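Long-range contacts in nigritoxine (Vibrio nigripulchritudo, PDB 5M41), which acts as a bacterial protein toxin against crustaceans and insects: residues A[578-583]-A[688-693]; A[398-403]-A[623-628]; A[75-80]-A[169-174]. All coordinates share one frame; numbering follows the deposited sequence.

Interaction 1. Residues A[578-583]-A[688-693]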
ATOM      1  N   ASN A 578     -23.587 -11.390  -9.990  1.00 39.38           N
ATOM      2  CA  ASN A 578     -22.720 -10.231  -9.632  1.00 38.26           C
ATOM      3  C   ASN A 578     -23.261  -9.466  -8.432  1.00 37.69           C
ATOM      4  O   ASN A 578     -24.410  -9.004  -8.465  1.00 38.16           O
ATOM      5  CB  ASN A 578     -22.594  -9.261 -10.801  1.00 38.78           C
ATOM      6  CG  ASN A 578     -21.435  -8.278 -10.621  1.00 41.35           C
ATOM      7  OD1 ASN A 578     -21.300  -7.611  -9.575  1.00 38.69           O
ATOM      8  ND2 ASN A 578     -20.579  -8.200 -11.634  1.00 39.94           N
ATOM      9  N   PRO A 579     -22.455  -9.323  -7.363  1.00 37.55           N
ATOM     10  CA  PRO A 579     -23.045  -8.722  -6.171  1.00 38.46           C
ATOM     11  C   PRO A 579     -23.332  -7.218  -6.310  1.00 38.25           C
ATOM     12  O   PRO A 579     -24.003  -6.663  -5.469  1.00 39.07           O
ATOM     13  CB  PRO A 579     -21.997  -8.993  -5.076  1.00 39.35           C
ATOM     14  CG  PRO A 579     -20.716  -9.150  -5.804  1.00 39.14           C
ATOM     15  CD  PRO A 579     -21.033  -9.676  -7.171  1.00 38.60           C
ATOM     16  N   TYR A 580     -22.854  -6.596  -7.380  1.00 37.82           N
ATOM     17  CA  TYR A 580     -23.120  -5.178  -7.660  1.00 39.20           C
ATOM     18  C   TYR A 580     -24.245  -4.979  -8.675  1.00 38.64           C
ATOM     19  O   TYR A 580     -24.375  -3.903  -9.259  1.00 40.04           O
ATOM     20  CB  TYR A 580     -21.841  -4.509  -8.189  1.00 37.59           C
ATOM     21  CG  TYR A 580     -20.724  -4.451  -7.166  1.00 36.66           C
ATOM     22  CD1 TYR A 580     -20.624  -3.389  -6.265  1.00 37.09           C
ATOM     23  CD2 TYR A 580     -19.764  -5.448  -7.111  1.00 37.61           C
ATOM     24  CE1 TYR A 580     -19.590  -3.336  -5.327  1.00 38.02           C
ATOM     25  CE2 TYR A 580     -18.723  -5.399  -6.197  1.00 37.86           C
ATOM     26  CZ  TYR A 580     -18.649  -4.358  -5.301  1.00 38.67           C
ATOM     27  OH  TYR A 580     -17.610  -4.350  -4.417  1.00 40.35           O
ATOM     28  N   SER A 581     -25.008  -6.034  -8.942  1.00 38.60           N
ATOM     29  CA  SER A 581     -26.121  -5.957  -9.884  1.00 39.24           C
ATOM     30  C   SER A 581     -27.355  -5.341  -9.253  1.00 40.36           C
ATOM     31  O   SER A 581     -27.800  -5.799  -8.183  1.00 41.16           O
ATOM     32  CB  SER A 581     -26.494  -7.351 -10.369  1.00 40.98           C
ATOM     33  OG  SER A 581     -27.677  -7.283 -11.138  1.00 40.58           O
ATOM     34  N   PHE A 582     -27.925  -4.338  -9.937  1.00 38.60           N
ATOM     35  CA  PHE A 582     -29.172  -3.672  -9.514  1.00 39.48           C
ATOM     36  C   PHE A 582     -30.251  -3.796 -10.579  1.00 41.29           C
ATOM     37  O   PHE A 582     -31.240  -3.026 -10.595  1.00 41.91           O
ATOM     38  CB  PHE A 582     -28.921  -2.201  -9.145  1.00 38.73           C
ATOM     39  CG  PHE A 582     -28.024  -2.041  -7.950  1.00 37.79           C
ATOM     40  CD1 PHE A 582     -28.550  -2.097  -6.660  1.00 37.80           C
ATOM     41  CD2 PHE A 582     -26.647  -1.899  -8.112  1.00 38.10           C
ATOM     42  CE1 PHE A 582     -27.715  -2.005  -5.550  1.00 38.40           C
ATOM     43  CE2 PHE A 582     -25.800  -1.810  -7.005  1.00 38.11           C
ATOM     44  CZ  PHE A 582     -26.340  -1.862  -5.726  1.00 38.74           C
ATOM     45  N   VAL A 583     -30.062  -4.792 -11.450  1.00 40.87           N
ATOM     46  CA  VAL A 583     -30.996  -5.086 -12.542  1.00 41.00           C
ATOM     47  C   VAL A 583     -31.277  -6.583 -12.636  1.00 43.13           C
ATOM     48  O   VAL A 583     -30.559  -7.404 -12.066  1.00 42.64           O
ATOM     49  CB  VAL A 583     -30.466  -4.603 -13.924  1.00 41.16           C
ATOM     50  CG1 VAL A 583     -30.325  -3.078 -13.958  1.00 37.50           C
ATOM     51  CG2 VAL A 583     -29.143  -5.285 -14.283  1.00 37.23           C
ATOM     52  N   GLU A 688     -13.686   2.205  -8.387  1.00 48.89           N
ATOM     53  CA  GLU A 688     -13.804   1.739  -9.765  1.00 49.39           C
ATOM     54  C   GLU A 688     -14.282   0.296  -9.861  1.00 47.29           C
ATOM     55  O   GLU A 688     -14.999  -0.068 -10.799  1.00 45.89           O
ATOM     56  CB  GLU A 688     -12.451   1.842 -10.465  1.00 55.85           C
ATOM     57  CG  GLU A 688     -12.141   3.218 -11.012  1.00 63.73           C
ATOM     58  CD  GLU A 688     -10.798   3.246 -11.724  1.00 74.78           C
ATOM     59  OE1 GLU A 688      -9.751   3.013 -11.059  1.00 81.81           O
ATOM     60  OE2 GLU A 688     -10.789   3.497 -12.951  1.00 76.93           O
ATOM     61  N   PHE A 689     -13.859  -0.525  -8.911  1.00 45.09           N
ATOM     62  CA  PHE A 689     -14.264  -1.929  -8.876  1.00 44.89           C
ATOM     63  C   PHE A 689     -15.786  -2.046  -8.751  1.00 44.37           C
ATOM     64  O   PHE A 689     -16.422  -2.794  -9.512  1.00 46.27           O
ATOM     65  CB  PHE A 689     -13.533  -2.666  -7.749  1.00 43.96           C
ATOM     66  CG  PHE A 689     -13.825  -4.157  -7.690  1.00 44.29           C
ATOM     67  CD1 PHE A 689     -13.159  -5.045  -8.536  1.00 43.46           C
ATOM     68  CD2 PHE A 689     -14.751  -4.664  -6.771  1.00 41.84           C
ATOM     69  CE1 PHE A 689     -13.407  -6.422  -8.462  1.00 43.99           C
ATOM     70  CE2 PHE A 689     -15.004  -6.030  -6.698  1.00 43.13           C
ATOM     71  CZ  PHE A 689     -14.325  -6.909  -7.542  1.00 42.61           C
ATOM     72  N   ALA A 690     -16.370  -1.299  -7.814  1.00 41.55           N
ATOM     73  CA  ALA A 690     -17.802  -1.300  -7.628  1.00 41.05           C
ATOM     74  C   ALA A 690     -18.508  -0.785  -8.856  1.00 41.91           C
ATOM     75  O   ALA A 690     -19.401  -1.454  -9.372  1.00 40.16           O
ATOM     76  CB  ALA A 690     -18.204  -0.484  -6.412  1.00 40.44           C
ATOM     77  N   LEU A 691     -18.098   0.397  -9.332  1.00 42.89           N
ATOM     78  CA  LEU A 691     -18.751   1.025 -10.495  1.00 43.65           C
ATOM     79  C   LEU A 691     -18.694   0.193 -11.788  1.00 42.34           C
ATOM     80  O   LEU A 691     -19.707   0.086 -12.488  1.00 41.81           O
ATOM     81  CB  LEU A 691     -18.190   2.434 -10.751  1.00 44.47           C
ATOM     82  CG  LEU A 691     -18.986   3.342 -11.680  1.00 46.53           C
ATOM     83  CD1 LEU A 691     -20.431   3.493 -11.220  1.00 45.84           C
ATOM     84  CD2 LEU A 691     -18.324   4.704 -11.758  1.00 46.50           C
ATOM     85  N   ASN A 692     -17.520  -0.358 -12.116  1.00 41.27           N
ATOM     86  CA  ASN A 692     -17.378  -1.271 -13.275  1.00 43.83           C
ATOM     87  C   ASN A 692     -18.326  -2.491 -13.188  1.00 43.61           C
ATOM     88  O   ASN A 692     -18.959  -2.872 -14.178  1.00 42.31           O
ATOM     89  CB  ASN A 692     -15.930  -1.774 -13.409  1.00 43.19           C
ATOM     90  CG  ASN A 692     -14.960  -0.674 -13.844  1.00 48.37           C
ATOM     91  OD1 ASN A 692     -15.373   0.410 -14.261  1.00 50.18           O
ATOM     92  ND2 ASN A 692     -13.660  -0.945 -13.731  1.00 48.62           N
ATOM     93  N   ASN A 693     -18.402  -3.100 -11.998  1.00 41.24           N
ATOM     94  CA  ASN A 693     -19.313  -4.217 -11.772  1.00 42.22           C
ATOM     95  C   ASN A 693     -20.793  -3.839 -11.873  1.00 40.51           C
ATOM     96  O   ASN A 693     -21.584  -4.630 -12.355  1.00 42.00           O
ATOM     97  CB  ASN A 693     -19.006  -4.910 -10.448  1.00 41.76           C
ATOM     98  CG  ASN A 693     -17.855  -5.875 -10.570  1.00 42.65           C
ATOM     99  OD1 ASN A 693     -17.881  -6.769 -11.398  1.00 43.87           O
ATOM    100  ND2 ASN A 693     -16.846  -5.706  -9.740  1.00 46.47           N
TER
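Tyr580 and Asn693 each carry CG beside the backbone N (chi1 -66° and -81°), which brings the tyrosine ring and the asparagine side chain together, with Asn693 CB 3.5 Å from Tyr580 CD2; ring and amide planes are almost parallel. The tyrosine belongs to the connection of a beta hairpin, strands 571-576 and 583-589, in which Asn578 to Ser581 form a type I turn that packs against the start of helix 688-704. An Asx turn is built into the same corner: Asn578 OD1 accepts from Tyr580 N at 2.9 Å. The other half of this amide reaches the helix, and Asn578 ND2 donates to Asn693 OD1 at 3.1 Å in a nearly straight bond (165°). The acceptor lies close to the plane of the Asn578 amide, whereas the donor stands above the carbonyl plane of Asn693. Asn693 ND2 in turn makes a weak bond to Phe689 O, one helical turn back, and both ends of its amide are thereby engaged.

Apolar contacts complete the seat of the tyrosine. Ala690 CA covers one ring face, 3.9 Å from the Tyr580 centroid, and Ala690 CB lies 3.4 Å from Tyr580 CE1. Leu629 and Phe550, from two further helices, also touch this side chain. Around the Phe689 ring, Asn693 ND2 lies 3.4 Å above the centre, and Tyr580 OH meets the edge 3.7 Å from Phe689 CD2.

Interaction 2. Residues A[398-403]-A[623-628]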
ATOM      1  N   SER A 398     -13.072  -6.548   6.092  1.00 62.92           N
ATOM      2  CA  SER A 398     -14.331  -6.896   5.475  1.00 66.44           C
ATOM      3  C   SER A 398     -14.679  -5.839   4.428  1.00 65.14           C
ATOM      4  O   SER A 398     -15.821  -5.378   4.345  1.00 65.88           O
ATOM      5  CB  SER A 398     -15.404  -6.972   6.555  1.00 72.36           C
ATOM      6  OG  SER A 398     -15.509  -5.700   7.181  1.00 83.72           O
ATOM      7  N   SER A 399     -13.667  -5.455   3.650  1.00 58.95           N
ATOM      8  CA  SER A 399     -13.811  -4.497   2.556  1.00 55.77           C
ATOM      9  C   SER A 399     -14.351  -5.163   1.282  1.00 52.98           C
ATOM     10  O   SER A 399     -13.718  -6.062   0.728  1.00 52.45           O
ATOM     11  CB  SER A 399     -12.463  -3.869   2.239  1.00 52.59           C
ATOM     12  OG  SER A 399     -12.572  -2.988   1.140  1.00 54.98           O
ATOM     13  N   ALA A 400     -15.500  -4.692   0.819  1.00 51.44           N
ATOM     14  CA  ALA A 400     -16.058  -5.101  -0.470  1.00 52.66           C
ATOM     15  C   ALA A 400     -15.114  -4.759  -1.627  1.00 51.65           C
ATOM     16  O   ALA A 400     -14.915  -5.566  -2.520  1.00 51.16           O
ATOM     17  CB  ALA A 400     -17.430  -4.476  -0.684  1.00 48.63           C
ATOM     18  N   SER A 401     -14.506  -3.579  -1.568  1.00 52.95           N
ATOM     19  CA  SER A 401     -13.738  -3.016  -2.692  1.00 54.36           C
ATOM     20  C   SER A 401     -12.238  -3.345  -2.684  1.00 51.34           C
ATOM     21  O   SER A 401     -11.566  -3.217  -3.707  1.00 51.99           O
ATOM     22  CB  SER A 401     -13.916  -1.498  -2.702  1.00 56.55           C
ATOM     23  OG  SER A 401     -13.539  -0.936  -1.434  1.00 58.14           O
ATOM     24  N   GLY A 402     -11.714  -3.765  -1.533  1.00 50.37           N
ATOM     25  CA  GLY A 402     -10.261  -3.938  -1.362  1.00 47.03           C
ATOM     26  C   GLY A 402      -9.580  -2.568  -1.425  1.00 48.34           C
ATOM     27  O   GLY A 402      -8.423  -2.437  -1.840  1.00 47.59           O
ATOM     28  N   ARG A 403     -10.311  -1.540  -1.017  1.00 47.72           N
ATOM     29  CA  ARG A 403      -9.842  -0.173  -1.186  1.00 49.38           C
ATOM     30  C   ARG A 403     -10.261   0.679   0.001  1.00 48.23           C
ATOM     31  O   ARG A 403     -11.143   1.514  -0.102  1.00 48.56           O
ATOM     32  CB  ARG A 403     -10.384   0.395  -2.487  1.00 51.44           C
ATOM     33  CG  ARG A 403      -9.766   1.715  -2.873  1.00 55.52           C
ATOM     34  CD  ARG A 403     -10.195   2.082  -4.275  1.00 57.74           C
ATOM     35  NE  ARG A 403      -9.476   3.280  -4.658  1.00 66.54           N
ATOM     36  CZ  ARG A 403      -8.420   3.285  -5.467  1.00 69.00           C
ATOM     37  NH1 ARG A 403      -7.993   2.142  -6.000  1.00 66.77           N
ATOM     38  NH2 ARG A 403      -7.810   4.436  -5.747  1.00 72.21           N
ATOM     39  N   GLY A 623     -24.176  -0.280   6.818  1.00 68.78           N
ATOM     40  CA  GLY A 623     -23.189  -1.152   7.458  1.00 67.72           C
ATOM     41  C   GLY A 623     -21.932  -1.452   6.653  1.00 62.60           C
ATOM     42  O   GLY A 623     -21.582  -0.754   5.697  1.00 59.19           O
ATOM     43  N   ASN A 624     -21.246  -2.502   7.081  1.00 60.25           N
ATOM     44  CA  ASN A 624     -20.356  -3.255   6.231  1.00 57.82           C
ATOM     45  C   ASN A 624     -20.956  -3.370   4.816  1.00 54.75           C
ATOM     46  O   ASN A 624     -22.110  -3.799   4.642  1.00 52.12           O
ATOM     47  CB  ASN A 624     -20.169  -4.625   6.868  1.00 59.53           C
ATOM     48  CG  ASN A 624     -19.293  -5.546   6.055  1.00 59.16           C
ATOM     49  OD1 ASN A 624     -19.537  -5.796   4.886  1.00 55.47           O
ATOM     50  ND2 ASN A 624     -18.286  -6.097   6.703  1.00 63.07           N
ATOM     51  N   GLU A 625     -20.176  -2.963   3.817  1.00 51.55           N
ATOM     52  CA  GLU A 625     -20.676  -2.843   2.459  1.00 50.44           C
ATOM     53  C   GLU A 625     -20.911  -4.215   1.850  1.00 48.09           C
ATOM     54  O   GLU A 625     -21.877  -4.431   1.122  1.00 47.39           O
ATOM     55  CB  GLU A 625     -19.733  -1.999   1.596  1.00 49.46           C
ATOM     56  CG  GLU A 625     -20.293  -1.698   0.203  1.00 49.37           C
ATOM     57  CD  GLU A 625     -19.320  -0.908  -0.661  1.00 50.34           C
ATOM     58  OE1 GLU A 625     -18.381  -0.338  -0.090  1.00 51.58           O
ATOM     59  OE2 GLU A 625     -19.489  -0.859  -1.901  1.00 50.07           O
ATOM     60  N   MET A 626     -20.015  -5.140   2.160  1.00 48.20           N
ATOM     61  CA  MET A 626     -20.133  -6.527   1.744  1.00 51.30           C
ATOM     62  C   MET A 626     -21.439  -7.160   2.259  1.00 51.18           C
ATOM     63  O   MET A 626     -22.177  -7.820   1.505  1.00 48.80           O
ATOM     64  CB  MET A 626     -18.914  -7.282   2.275  1.00 53.58           C
ATOM     65  CG  MET A 626     -18.705  -8.659   1.701  1.00 56.80           C
ATOM     66  SD  MET A 626     -17.043  -9.268   2.077  1.00 61.66           S
ATOM     67  CE  MET A 626     -16.069  -8.112   1.170  1.00 61.48           C
ATOM     68  N   GLU A 627     -21.715  -6.955   3.546  1.00 50.45           N
ATOM     69  CA  GLU A 627     -22.941  -7.447   4.152  1.00 50.84           C
ATOM     70  C   GLU A 627     -24.129  -6.760   3.464  1.00 49.45           C
ATOM     71  O   GLU A 627     -25.137  -7.414   3.153  1.00 47.80           O
ATOM     72  CB  GLU A 627     -22.941  -7.191   5.670  1.00 53.63           C
ATOM     73  CG  GLU A 627     -21.960  -8.072   6.442  1.00 56.63           C
ATOM     74  CD  GLU A 627     -21.958  -7.842   7.950  1.00 58.60           C
ATOM     75  OE1 GLU A 627     -22.467  -6.826   8.437  1.00 61.77           O
ATOM     76  OE2 GLU A 627     -21.420  -8.688   8.676  1.00 66.43           O
ATOM     77  N   TRP A 628     -23.997  -5.456   3.190  1.00 46.02           N
ATOM     78  CA  TRP A 628     -25.100  -4.721   2.585  1.00 45.56           C
ATOM     79  C   TRP A 628     -25.478  -5.298   1.242  1.00 44.29           C
ATOM     80  O   TRP A 628     -26.668  -5.452   0.941  1.00 45.98           O
ATOM     81  CB  TRP A 628     -24.814  -3.213   2.516  1.00 44.30           C
ATOM     82  CG  TRP A 628     -26.024  -2.393   2.113  1.00 44.60           C
ATOM     83  CD1 TRP A 628     -26.865  -1.647   2.938  1.00 45.51           C
ATOM     84  CD2 TRP A 628     -26.581  -2.231   0.763  1.00 41.42           C
ATOM     85  NE1 TRP A 628     -27.862  -1.045   2.202  1.00 45.23           N
ATOM     86  CE2 TRP A 628     -27.757  -1.369   0.901  1.00 43.23           C
ATOM     87  CE3 TRP A 628     -26.236  -2.707  -0.501  1.00 41.33           C
ATOM     88  CZ2 TRP A 628     -28.530  -0.996  -0.194  1.00 42.15           C
ATOM     89  CZ3 TRP A 628     -27.024  -2.329  -1.597  1.00 39.24           C
ATOM     90  CH2 TRP A 628     -28.140  -1.500  -1.442  1.00 42.19           C
TER
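Van der Waals contact between Met626 and the 399-400 backbone carries much of this interface. The methionine runs out extended from its helix as far as SD and then bends (chi3 -65°), which lays its methyl across the peptide: Met626 CE is 3.2 Å from Ser399 O and 3.4 Å from Ala400 CA. Ala400 CB points back at the helix and reaches its first turn, 3.9 Å from Met626 N. Beside it the extended chain of Glu625 passes alongside the Ala400 methyl with CB, CG and CD, the closest of them being Glu625 CD at 4.0 Å from Ala400 CB. The carboxylate itself is held elsewhere, OE2 by the hydroxyl of Tyr609 and OE1 by a long, weak ion pair with Lys613. Phe550 of helix 546-555 touches both Ala400 and Met626.

The second group of interactions belongs to the helix start. Asn624 is the N-cap of helix 625-632: its OD1 accepts from Glu627 N at 2.8 Å, nearly straight at the hydrogen (164°), with the donor above the carbonyl plane. This bond fixes the amide rotation and leaves ND2 directed at Ser398. There Asn624 ND2 comes within 2.8 Å of Ser398 OG and 3.0 Å of Ser398 CB, but the angle is poor, so the pair is a close polar approach and not a hydrogen bond.

Further bonds shape the loop between helices 386-396 and 406-415. In an ST motif Ser399 OG accepts from Gly402 N at 2.9 Å, the glycine having positive phi. Backbone hydrogen bonds tie Ser399 to Gly338 and Gly339, just before strand 340-348.

Interaction 3. Residues A[75-80]-A[169-174]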
ATOM      1  N   THR A  75      39.536  32.494  20.961  1.00 72.96           N
ATOM      2  CA  THR A  75      40.277  31.769  19.935  1.00 68.86           C
ATOM      3  C   THR A  75      40.856  30.451  20.471  1.00 64.31           C
ATOM      4  O   THR A  75      41.357  30.398  21.594  1.00 63.80           O
ATOM      5  CB  THR A  75      41.358  32.674  19.304  1.00 71.23           C
ATOM      6  OG1 THR A  75      41.684  32.189  18.001  1.00 80.42           O
ATOM      7  CG2 THR A  75      42.612  32.740  20.142  1.00 70.71           C
ATOM      8  N   VAL A  76      40.760  29.378  19.688  1.00 56.65           N
ATOM      9  CA  VAL A  76      41.185  28.062  20.164  1.00 52.28           C
ATOM     10  C   VAL A  76      42.033  27.382  19.086  1.00 50.67           C
ATOM     11  O   VAL A  76      41.533  27.086  17.989  1.00 47.96           O
ATOM     12  CB  VAL A  76      39.973  27.189  20.560  1.00 50.99           C
ATOM     13  CG1 VAL A  76      40.398  25.802  21.012  1.00 50.47           C
ATOM     14  CG2 VAL A  76      39.164  27.851  21.656  1.00 53.89           C
ATOM     15  N   ASP A  77      43.306  27.164  19.399  1.00 47.05           N
ATOM     16  CA  ASP A  77      44.248  26.517  18.485  1.00 48.50           C
ATOM     17  C   ASP A  77      43.999  25.013  18.369  1.00 46.19           C
ATOM     18  O   ASP A  77      43.790  24.320  19.371  1.00 45.04           O
ATOM     19  CB  ASP A  77      45.706  26.717  18.946  1.00 50.33           C
ATOM     20  CG  ASP A  77      46.181  28.157  18.851  1.00 53.05           C
ATOM     21  OD1 ASP A  77      45.430  29.044  18.402  1.00 54.51           O
ATOM     22  OD2 ASP A  77      47.341  28.402  19.224  1.00 53.98           O
ATOM     23  N   ILE A  78      44.071  24.516  17.138  1.00 42.77           N
ATOM     24  CA  ILE A  78      43.978  23.085  16.843  1.00 40.96           C
ATOM     25  C   ILE A  78      45.147  22.748  15.932  1.00 39.92           C
ATOM     26  O   ILE A  78      45.486  23.539  15.060  1.00 41.14           O
ATOM     27  CB  ILE A  78      42.664  22.746  16.078  1.00 41.60           C
ATOM     28  CG1 ILE A  78      41.432  22.958  16.963  1.00 42.71           C
ATOM     29  CG2 ILE A  78      42.687  21.324  15.552  1.00 40.53           C
ATOM     30  CD1 ILE A  78      41.386  22.104  18.214  1.00 44.78           C
ATOM     31  N   TYR A  79      45.766  21.583  16.104  1.00 40.30           N
ATOM     32  CA  TYR A  79      46.728  21.127  15.109  1.00 40.47           C
ATOM     33  C   TYR A  79      46.043  20.145  14.158  1.00 39.88           C
ATOM     34  O   TYR A  79      45.323  19.251  14.602  1.00 39.06           O
ATOM     35  CB  TYR A  79      47.927  20.426  15.741  1.00 42.85           C
ATOM     36  CG  TYR A  79      48.665  21.201  16.823  1.00 44.46           C
ATOM     37  CD1 TYR A  79      48.767  22.586  16.776  1.00 46.63           C
ATOM     38  CD2 TYR A  79      49.305  20.532  17.866  1.00 46.85           C
ATOM     39  CE1 TYR A  79      49.452  23.297  17.763  1.00 46.87           C
ATOM     40  CE2 TYR A  79      50.000  21.228  18.857  1.00 47.50           C
ATOM     41  CZ  TYR A  79      50.069  22.609  18.797  1.00 48.43           C
ATOM     42  OH  TYR A  79      50.749  23.329  19.758  1.00 51.40           O
ATOM     43  N   THR A  80      46.313  20.289  12.863  1.00 38.23           N
ATOM     44  CA  THR A  80      45.789  19.380  11.870  1.00 38.88           C
ATOM     45  C   THR A  80      46.885  18.426  11.414  1.00 39.63           C
ATOM     46  O   THR A  80      48.073  18.707  11.590  1.00 40.83           O
ATOM     47  CB  THR A  80      45.219  20.131  10.649  1.00 38.94           C
ATOM     48  OG1 THR A  80      46.233  20.976  10.100  1.00 41.80           O
ATOM     49  CG2 THR A  80      44.009  20.953  11.062  1.00 37.73           C
ATOM     50  N   PRO A 169      53.061  19.810  13.276  1.00 53.91           N
ATOM     51  CA  PRO A 169      51.797  20.009  12.545  1.00 52.91           C
ATOM     52  C   PRO A 169      51.455  21.494  12.360  1.00 50.44           C
ATOM     53  O   PRO A 169      51.971  22.333  13.091  1.00 50.92           O
ATOM     54  CB  PRO A 169      50.755  19.303  13.432  1.00 50.41           C
ATOM     55  CG  PRO A 169      51.364  19.284  14.804  1.00 52.51           C
ATOM     56  CD  PRO A 169      52.854  19.262  14.630  1.00 52.20           C
ATOM     57  N   ARG A 170      50.595  21.841  11.408  1.00 48.55           N
ATOM     58  CA  ARG A 170      50.208  23.246  11.359  1.00 49.34           C
ATOM     59  C   ARG A 170      49.035  23.535  12.283  1.00 45.21           C
ATOM     60  O   ARG A 170      48.277  22.634  12.651  1.00 47.70           O
ATOM     61  CB  ARG A 170      50.059  23.814   9.931  1.00 53.10           C
ATOM     62  CG  ARG A 170      48.869  23.363   9.124  1.00 51.79           C
ATOM     63  CD  ARG A 170      47.610  24.229   9.226  1.00 50.35           C
ATOM     64  NE  ARG A 170      46.502  23.370   8.765  1.00 48.60           N
ATOM     65  CZ  ARG A 170      45.643  23.628   7.782  1.00 48.80           C
ATOM     66  NH1 ARG A 170      45.635  24.794   7.132  1.00 46.78           N
ATOM     67  NH2 ARG A 170      44.748  22.703   7.481  1.00 48.40           N
ATOM     68  N   THR A 171      48.937  24.792  12.679  1.00 43.74           N
ATOM     69  CA  THR A 171      47.928  25.277  13.613  1.00 43.51           C
ATOM     70  C   THR A 171      46.817  26.002  12.878  1.00 41.11           C
ATOM     71  O   THR A 171      47.074  26.807  12.006  1.00 41.58           O
ATOM     72  CB  THR A 171      48.593  26.232  14.626  1.00 45.47           C
ATOM     73  OG1 THR A 171      49.689  25.544  15.227  1.00 44.94           O
ATOM     74  CG2 THR A 171      47.607  26.688  15.716  1.00 44.84           C
ATOM     75  N   ILE A 172      45.579  25.683  13.215  1.00 42.03           N
ATOM     76  CA  ILE A 172      44.417  26.400  12.698  1.00 41.97           C
ATOM     77  C   ILE A 172      43.573  26.828  13.883  1.00 42.22           C
ATOM     78  O   ILE A 172      43.741  26.304  14.988  1.00 42.39           O
ATOM     79  CB  ILE A 172      43.535  25.496  11.797  1.00 41.82           C
ATOM     80  CG1 ILE A 172      42.985  24.302  12.604  1.00 41.81           C
ATOM     81  CG2 ILE A 172      44.311  25.055  10.570  1.00 42.43           C
ATOM     82  CD1 ILE A 172      41.916  23.465  11.908  1.00 41.52           C
ATOM     83  N   ASN A 173      42.700  27.798  13.669  1.00 40.32           N
ATOM     84  CA  ASN A 173      41.626  28.036  14.615  1.00 44.53           C
ATOM     85  C   ASN A 173      40.544  26.937  14.486  1.00 44.39           C
ATOM     86  O   ASN A 173      40.297  26.412  13.388  1.00 41.20           O
ATOM     87  CB  ASN A 173      41.013  29.415  14.396  1.00 47.74           C
ATOM     88  CG  ASN A 173      40.066  29.803  15.515  1.00 53.42           C
ATOM     89  OD1 ASN A 173      38.880  30.058  15.286  1.00 52.89           O
ATOM     90  ND2 ASN A 173      40.579  29.816  16.742  1.00 54.94           N
ATOM     91  N   ILE A 174      39.912  26.597  15.610  1.00 42.56           N
ATOM     92  CA  ILE A 174      38.976  25.493  15.678  1.00 41.65           C
ATOM     93  C   ILE A 174      37.749  25.679  14.754  1.00 41.49           C
ATOM     94  O   ILE A 174      37.168  24.689  14.303  1.00 38.79           O
ATOM     95  CB  ILE A 174      38.554  25.156  17.147  1.00 42.66           C
ATOM     96  CG1 ILE A 174      37.849  23.791  17.196  1.00 42.25           C
ATOM     97  CG2 ILE A 174      37.671  26.247  17.751  1.00 42.02           C
ATOM     98  CD1 ILE A 174      37.745  23.187  18.589  1.00 44.21           C
TER
HETATM   99  O   HOH W   1      43.298  29.982  16.946  1.00 53.73           O
HETATM  100  O   HOH W   2      49.956  19.528   9.807  1.00 35.92           O
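The Arg170 guanidinium receives Thr80 OG1 at its edge, in the plane, and Ile172 CG2 over one face, 3.3 Å above it and toward the rim. The Tyr79 ring is approached obliquely by Pro169 CG and by Thr171 OG1, which comes within 3.4 Å of Tyr79 CE1; the phenol oxygen itself is bonded to Ser95 O. These groups flank an antiparallel strand pair at the margin of a five-stranded sheet: strand 170-173 is the outermost member and strand 77-80 its neighbour. The two short strands are strongly twisted against each other, with 135° between their directions.

At the centre Ile78 and Ile172 form a hydrogen-bonded pair, Ile78 N to Ile172 O and Ile172 N to Ile78 O, each 2.8 Å long. Tyr79 with Thr171 is the adjoining non-hydrogen-bonded pair, and its side chains lie next to each other, pointing the same way. Beyond the end of strand 170-173 Ile174 N donates to Val76 O at 2.9 Å.

Ile78, Ile172 and Thr80 share the other face, where helix 177-191 covers them through Leu177 and Ile180. Packing here is tight, with Thr80 CG2 only 3.4 Å from Ile172 CD1, and Ile78 CG1 lies 3.6 Å from Ile174 CB. Arg170 bends sharply at chi2 (91°), which turns its guanidinium across to the neighbouring strand, where NE donates to Thr80 OG1 in an almost linear bond (178°). Asn173 is gripped at both ends of its amide: OD1 is bonded to Ser175 OG, while a water bridges the strands, accepting from Asn173 ND2 and donating to Asp77 OD1, both at 2.7 Å.

Overall arrangement
Interactions 1 and 2 are neighbours, with centres about 13 Å apart, whereas interaction 3 lies on the opposite side of the chain's centre, its nearest atoms about 58 Å from interaction 1 and about 53 Å from interaction 2. Interaction 1 is the buried one; interaction 2 is partly buried and abuts it, Tyr580 packing on Ala400 and Phe582 on Trp628. Helix 546-555 packs on both, and their segments alternate along the sequence. Their chemistry is that of loops meeting helices: side-chain amides, a helix cap, and aromatic and methyl packing. Interaction 3, also partly buried, closes earlier in the chain, at a sheet margin where backbone hydrogen bonds dominate and waters bridge the two strands.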